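Long-range contact in diphthine synthase (Entamoeba histolytica, PDB 3I4T), which probably methylates the modified histidine of elongation factor 2 with S-adenosylmethionine as donor, a step in diphthamide biosynthesis: residues A[229-241]-A[250-264]. Sequence-based numbering, arbitrary orientation.
Sequences VYDEDTMVVGMAR and VYGKMKDLLHYDFGA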
loop_
_atom_site.group_PDB
_atom_site.type_symbol
_atom_site.label_atom_id
_atom_site.label_comp_id
_atom_site.label_asym_id
_atom_site.label_seq_id
_atom_site.Cartn_x
_atom_site.Cartn_y
_atom_site.Cartn_z
ATOM N N VAL A 229 -7.667 -22.172 -14.328
ATOM C CA VAL A 229 -7.544 -20.861 -13.684
ATOM C C VAL A 229 -6.846 -19.842 -14.594
ATOM O O VAL A 229 -7.280 -18.696 -14.719
ATOM C CB VAL A 229 -6.786 -20.980 -12.340
ATOM C CG1 VAL A 229 -6.711 -19.634 -11.633
ATOM C CG2 VAL A 229 -7.448 -22.004 -11.442
ATOM N N TYR A 230 -5.753 -20.277 -15.204
ATOM C CA TYR A 230 -5.019 -19.516 -16.206
ATOM C C TYR A 230 -4.416 -20.532 -17.170
ATOM O O TYR A 230 -4.452 -21.747 -16.895
ATOM C CB TYR A 230 -3.894 -18.716 -15.554
ATOM C CG TYR A 230 -3.084 -19.518 -14.562
ATOM C CD1 TYR A 230 -2.124 -20.438 -14.994
ATOM C CD2 TYR A 230 -3.280 -19.367 -13.191
ATOM C CE1 TYR A 230 -1.382 -21.182 -14.089
ATOM C CE2 TYR A 230 -2.539 -20.112 -12.277
ATOM C CZ TYR A 230 -1.596 -21.020 -12.735
ATOM O OH TYR A 230 -0.867 -21.758 -11.836
ATOM N N ASP A 231 -3.869 -20.051 -18.286
ATOM C CA ASP A 231 -3.047 -20.904 -19.148
ATOM C C ASP A 231 -1.922 -20.162 -19.884
ATOM O O ASP A 231 -1.846 -18.946 -19.838
ATOM C CB ASP A 231 -3.913 -21.765 -20.104
ATOM C CG ASP A 231 -4.638 -20.950 -21.191
ATOM O OD1 ASP A 231 -4.561 -19.698 -21.249
ATOM O OD2 ASP A 231 -5.314 -21.606 -22.017
ATOM N N GLU A 232 -1.054 -20.927 -20.537
ATOM C CA GLU A 232 -0.015 -20.454 -21.467
ATOM C C GLU A 232 -0.285 -19.082 -22.112
ATOM O O GLU A 232 0.615 -18.229 -22.202
ATOM C CB GLU A 232 0.121 -21.516 -22.573
ATOM C CG GLU A 232 1.479 -21.626 -23.213
ATOM C CD GLU A 232 1.593 -22.811 -24.164
ATOM O OE1 GLU A 232 0.857 -22.866 -25.177
ATOM O OE2 GLU A 232 2.437 -23.693 -23.902
ATOM N N ASP A 233 -1.520 -18.889 -22.568
ATOM C CA ASP A 233 -1.910 -17.705 -23.333
ATOM C C ASP A 233 -2.529 -16.588 -22.487
ATOM O O ASP A 233 -2.922 -15.555 -23.030
ATOM C CB ASP A 233 -2.881 -18.095 -24.456
ATOM C CG ASP A 233 -2.245 -19.010 -25.497
ATOM O OD1 ASP A 233 -1.321 -18.558 -26.208
ATOM O OD2 ASP A 233 -2.678 -20.179 -25.616
ATOM N N THR A 234 -2.613 -16.792 -21.169
ATOM C CA THR A 234 -3.172 -15.782 -20.259
ATOM C C THR A 234 -2.243 -14.571 -20.212
ATOM O O THR A 234 -1.045 -14.732 -20.005
ATOM C CB THR A 234 -3.397 -16.359 -18.824
ATOM O OG1 THR A 234 -4.374 -17.410 -18.871
ATOM C CG2 THR A 234 -3.872 -15.279 -17.850
ATOM N N MET A 235 -2.799 -13.378 -20.423
ATOM C CA MET A 235 -2.038 -12.123 -20.414
ATOM C C MET A 235 -1.782 -11.683 -18.982
ATOM O O MET A 235 -2.721 -11.461 -18.208
ATOM C CB MET A 235 -2.781 -11.007 -21.171
ATOM C CG MET A 235 -3.012 -11.253 -22.668
ATOM S SD MET A 235 -1.517 -11.103 -23.689
ATOM C CE MET A 235 -1.374 -9.323 -23.848
ATOM N N VAL A 236 -0.510 -11.552 -18.633
ATOM C CA VAL A 236 -0.114 -11.214 -17.278
ATOM C C VAL A 236 0.919 -10.115 -17.331
ATOM O O VAL A 236 1.386 -9.734 -18.406
ATOM C CB VAL A 236 0.479 -12.423 -16.519
ATOM C CG1 VAL A 236 -0.578 -13.524 -16.343
ATOM C CG2 VAL A 236 1.737 -12.960 -17.228
ATOM N N VAL A 237 1.279 -9.616 -16.158
ATOM C CA VAL A 237 2.129 -8.455 -16.050
ATOM C C VAL A 237 3.347 -8.849 -15.231
ATOM O O VAL A 237 3.231 -9.128 -14.032
ATOM C CB VAL A 237 1.390 -7.279 -15.361
ATOM C CG1 VAL A 237 2.190 -5.981 -15.480
ATOM C CG2 VAL A 237 -0.018 -7.104 -15.942
ATOM N N GLY A 238 4.503 -8.893 -15.890
ATOM C CA GLY A 238 5.760 -9.123 -15.217
ATOM C C GLY A 238 6.281 -7.773 -14.791
ATOM O O GLY A 238 6.257 -6.815 -15.575
ATOM N N MET A 239 6.731 -7.679 -13.546
ATOM C CA MET A 239 7.247 -6.421 -13.041
ATOM C C MET A 239 8.550 -6.619 -12.309
ATOM O O MET A 239 8.652 -7.462 -11.418
ATOM C CB MET A 239 6.222 -5.748 -12.129
ATOM C CG MET A 239 4.887 -5.487 -12.826
ATOM S SD MET A 239 3.764 -4.607 -11.758
ATOM C CE MET A 239 4.314 -2.918 -11.973
ATOM N N ALA A 240 9.549 -5.837 -12.696
ATOM C CA ALA A 240 10.858 -5.895 -12.072
ATOM C C ALA A 240 11.247 -4.513 -11.569
ATOM O O ALA A 240 11.046 -3.520 -12.260
ATOM C CB ALA A 240 11.890 -6.413 -13.066
ATOM N N ARG A 241 11.812 -4.465 -10.368
ATOM C CA ARG A 241 12.321 -3.230 -9.768
ATOM C C ARG A 241 11.262 -2.113 -9.704
ATOM O O ARG A 241 11.502 -0.976 -10.113
ATOM C CB ARG A 241 13.614 -2.784 -10.469
ATOM C CG ARG A 241 14.686 -3.867 -10.452
ATOM C CD ARG A 241 15.874 -3.576 -11.354
ATOM N NE ARG A 241 15.510 -3.455 -12.766
ATOM C CZ ARG A 241 15.278 -4.472 -13.591
ATOM N NH1 ARG A 241 15.335 -5.729 -13.170
ATOM N NH2 ARG A 241 14.965 -4.224 -14.853
ATOM N N VAL A 250 6.355 -5.526 -18.236
ATOM C CA VAL A 250 5.961 -6.154 -19.495
ATOM C C VAL A 250 4.618 -6.814 -19.336
ATOM O O VAL A 250 4.409 -7.571 -18.399
ATOM C CB VAL A 250 6.984 -7.221 -19.987
ATOM C CG1 VAL A 250 6.609 -7.727 -21.365
ATOM C CG2 VAL A 250 8.371 -6.642 -20.044
ATOM N N TYR A 251 3.717 -6.525 -20.271
ATOM C CA TYR A 251 2.388 -7.134 -20.325
ATOM C C TYR A 251 2.327 -8.084 -21.515
ATOM O O TYR A 251 2.486 -7.665 -22.666
ATOM C CB TYR A 251 1.341 -6.042 -20.470
ATOM C CG TYR A 251 -0.112 -6.499 -20.562
ATOM C CD1 TYR A 251 -0.690 -7.266 -19.561
ATOM C CD2 TYR A 251 -0.913 -6.111 -21.644
ATOM C CE1 TYR A 251 -2.013 -7.656 -19.642
ATOM C CE2 TYR A 251 -2.239 -6.486 -21.732
ATOM C CZ TYR A 251 -2.783 -7.258 -20.730
ATOM O OH TYR A 251 -4.104 -7.635 -20.810
ATOM N N GLY A 252 2.101 -9.361 -21.241
ATOM C CA GLY A 252 2.087 -10.356 -22.303
ATOM C C GLY A 252 1.698 -11.741 -21.824
ATOM O O GLY A 252 1.392 -11.943 -20.639
ATOM N N LYS A 253 1.713 -12.689 -22.760
ATOM C CA LYS A 253 1.339 -14.070 -22.493
ATOM C C LYS A 253 2.324 -14.730 -21.546
ATOM O O LYS A 253 3.500 -14.388 -21.524
ATOM C CB LYS A 253 1.249 -14.879 -23.797
ATOM C CG LYS A 253 0.315 -14.297 -24.841
ATOM C CD LYS A 253 -0.200 -15.352 -25.817
ATOM C CE LYS A 253 -0.720 -14.721 -27.121
ATOM N NZ LYS A 253 0.356 -14.687 -28.177
ATOM N N MET A 254 1.832 -15.691 -20.773
ATOM C CA MET A 254 2.674 -16.481 -19.882
ATOM C C MET A 254 3.806 -17.168 -20.617
ATOM O O MET A 254 4.931 -17.171 -20.121
ATOM C CB MET A 254 1.842 -17.484 -19.085
ATOM C CG MET A 254 0.853 -16.784 -18.154
ATOM S SD MET A 254 0.275 -17.742 -16.730
ATOM C CE MET A 254 1.721 -17.672 -15.679
ATOM N N LYS A 255 3.522 -17.718 -21.801
ATOM C CA LYS A 255 4.555 -18.397 -22.600
ATOM C C LYS A 255 5.607 -17.440 -23.134
ATOM O O LYS A 255 6.744 -17.841 -23.372
ATOM C CB LYS A 255 3.953 -19.189 -23.763
ATOM C CG LYS A 255 3.196 -18.356 -24.797
ATOM C CD LYS A 255 2.585 -19.232 -25.875
ATOM C CE LYS A 255 2.009 -18.391 -27.001
ATOM N NZ LYS A 255 1.395 -19.227 -28.083
ATOM N N ASP A 256 5.230 -16.177 -23.319
ATOM C CA ASP A 256 6.163 -15.173 -23.817
ATOM C C ASP A 256 7.004 -14.595 -22.696
ATOM O O ASP A 256 8.196 -14.324 -22.876
ATOM C CB ASP A 256 5.414 -14.071 -24.556
ATOM C CG ASP A 256 4.875 -14.532 -25.887
ATOM O OD1 ASP A 256 5.574 -15.290 -26.593
ATOM O OD2 ASP A 256 3.750 -14.142 -26.244
ATOM N N LEU A 257 6.387 -14.415 -21.534
ATOM C CA LEU A 257 7.085 -13.855 -20.381
ATOM C C LEU A 257 7.985 -14.876 -19.694
ATOM O O LEU A 257 9.014 -14.520 -19.131
ATOM C CB LEU A 257 6.102 -13.170 -19.415
ATOM C CG LEU A 257 5.921 -11.656 -19.613
ATOM C CD1 LEU A 257 5.445 -11.292 -20.994
ATOM C CD2 LEU A 257 4.990 -11.070 -18.579
ATOM N N LEU A 258 7.608 -16.149 -19.781
ATOM C CA LEU A 258 8.465 -17.272 -19.358
ATOM C C LEU A 258 9.954 -17.180 -19.789
ATOM O O LEU A 258 10.843 -17.624 -19.055
ATOM C CB LEU A 258 7.859 -18.589 -19.849
ATOM C CG LEU A 258 8.541 -19.938 -19.593
ATOM C CD1 LEU A 258 8.748 -20.229 -18.102
ATOM C CD2 LEU A 258 7.742 -21.064 -20.261
ATOM N N HIS A 259 10.223 -16.602 -20.959
ATOM C CA HIS A 259 11.585 -16.575 -21.501
ATOM C C HIS A 259 12.115 -15.171 -21.622
ATOM O O HIS A 259 13.235 -14.950 -22.098
ATOM C CB HIS A 259 11.631 -17.248 -22.872
ATOM C CG HIS A 259 11.179 -18.671 -22.849
ATOM N ND1 HIS A 259 11.894 -19.665 -22.220
ATOM C CD2 HIS A 259 10.068 -19.262 -23.351
ATOM C CE1 HIS A 259 11.247 -20.812 -22.339
ATOM N NE2 HIS A 259 10.137 -20.594 -23.021
ATOM N N TYR A 260 11.307 -14.213 -21.204
ATOM C CA TYR A 260 11.728 -12.831 -21.220
ATOM C C TYR A 260 12.766 -12.565 -20.113
ATOM O O TYR A 260 12.625 -13.048 -18.992
ATOM C CB TYR A 260 10.503 -11.925 -21.074
ATOM C CG TYR A 260 10.793 -10.482 -21.360
ATOM C CD1 TYR A 260 10.538 -9.939 -22.611
ATOM C CD2 TYR A 260 11.325 -9.657 -20.376
ATOM C CE1 TYR A 260 10.815 -8.604 -22.877
ATOM C CE2 TYR A 260 11.603 -8.337 -20.624
ATOM C CZ TYR A 260 11.350 -7.809 -21.874
ATOM O OH TYR A 260 11.630 -6.479 -22.103
ATOM N N ASP A 261 13.808 -11.807 -20.447
ATOM C CA ASP A 261 14.841 -11.426 -19.489
ATOM C C ASP A 261 14.444 -10.142 -18.767
ATOM O O ASP A 261 14.412 -9.074 -19.373
ATOM C CB ASP A 261 16.185 -11.247 -20.217
ATOM C CG ASP A 261 17.339 -10.830 -19.281
ATOM O OD1 ASP A 261 17.176 -10.775 -18.036
ATOM O OD2 ASP A 261 18.435 -10.554 -19.813
ATOM N N PHE A 262 14.157 -10.253 -17.473
ATOM C CA PHE A 262 13.674 -9.131 -16.668
ATOM C C PHE A 262 14.776 -8.423 -15.874
ATOM O O PHE A 262 14.524 -7.384 -15.235
ATOM C CB PHE A 262 12.559 -9.595 -15.718
ATOM C CG PHE A 262 11.226 -9.784 -16.392
ATOM C CD1 PHE A 262 10.313 -8.734 -16.462
ATOM C CD2 PHE A 262 10.893 -11.005 -16.972
ATOM C CE1 PHE A 262 9.090 -8.896 -17.093
ATOM C CE2 PHE A 262 9.668 -11.192 -17.600
ATOM C CZ PHE A 262 8.762 -10.138 -17.670
ATOM N N GLY A 263 15.991 -8.969 -15.904
ATOM C CA GLY A 263 17.109 -8.357 -15.181
ATOM C C GLY A 263 17.181 -8.723 -13.707
ATOM O O GLY A 263 16.724 -9.791 -13.304
ATOM N N ALA A 264 17.760 -7.829 -12.908
ATOM C CA ALA A 264 17.976 -8.054 -11.485
ATOM C C ALA A 264 16.672 -7.986 -10.654
ATOM O O ALA A 264 15.738 -7.274 -11.026
ATOM C CB ALA A 264 18.981 -7.052 -10.968
#
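Arg241 NH1 donates to two carbonyls of the 262-264 loop, reaching Ala264 O at 2.7 Å and Phe262 O at 2.8 Å. Both acceptors lie almost in the guanidinium plane, and Arg241 NE binds Asp246 O, so three carbonyls fix the group's rotation. Beside it, Ala240 CB rests against Phe262 CB, while the Phe262 ring packs directly on the Gly238 backbone, where CE1 comes within 3.8 Å of Gly238 C. Leu257 CD2, 3.5 Å from Gly238 N, packs against the same glycine and also meets Val236 CG2. On the other face of the strand pair, Met235, its chain bent at chi2 and chi3 (-73° and -79°), curls CE over one face of the Tyr251 ring, 4.0 Å from the centroid, a CH-pi contact, and Val237 CG2 approaches Tyr251 CD1. Further along, Met254 SD makes an oblique Met-aromatic contact with Tyr230, whose OH is bonded to Leu218 O. Glu232 O receives Lys255 N at 3.0 Å on a lone pair, tying the 231-234 type I turn to the start of helix 254-257; nearby, Asp233 OD1 and Lys255 NZ form a salt bridge at 3.4 Å, weak as a hydrogen bond. Between the two side-chain layers, the hydrogen-bonded pairs Val236 with Gly252 and Gly238 with Val250 set the register; the Val236 N to Gly252 O bond is nearly straight (177°). Strand 235-240 also pairs with strand 267-271. The arrangement is an antiparallel beta hairpin at the margin of a mixed sheet, its second strand running directly into a short helix, in a protein of the tetrapyrrole methylase family.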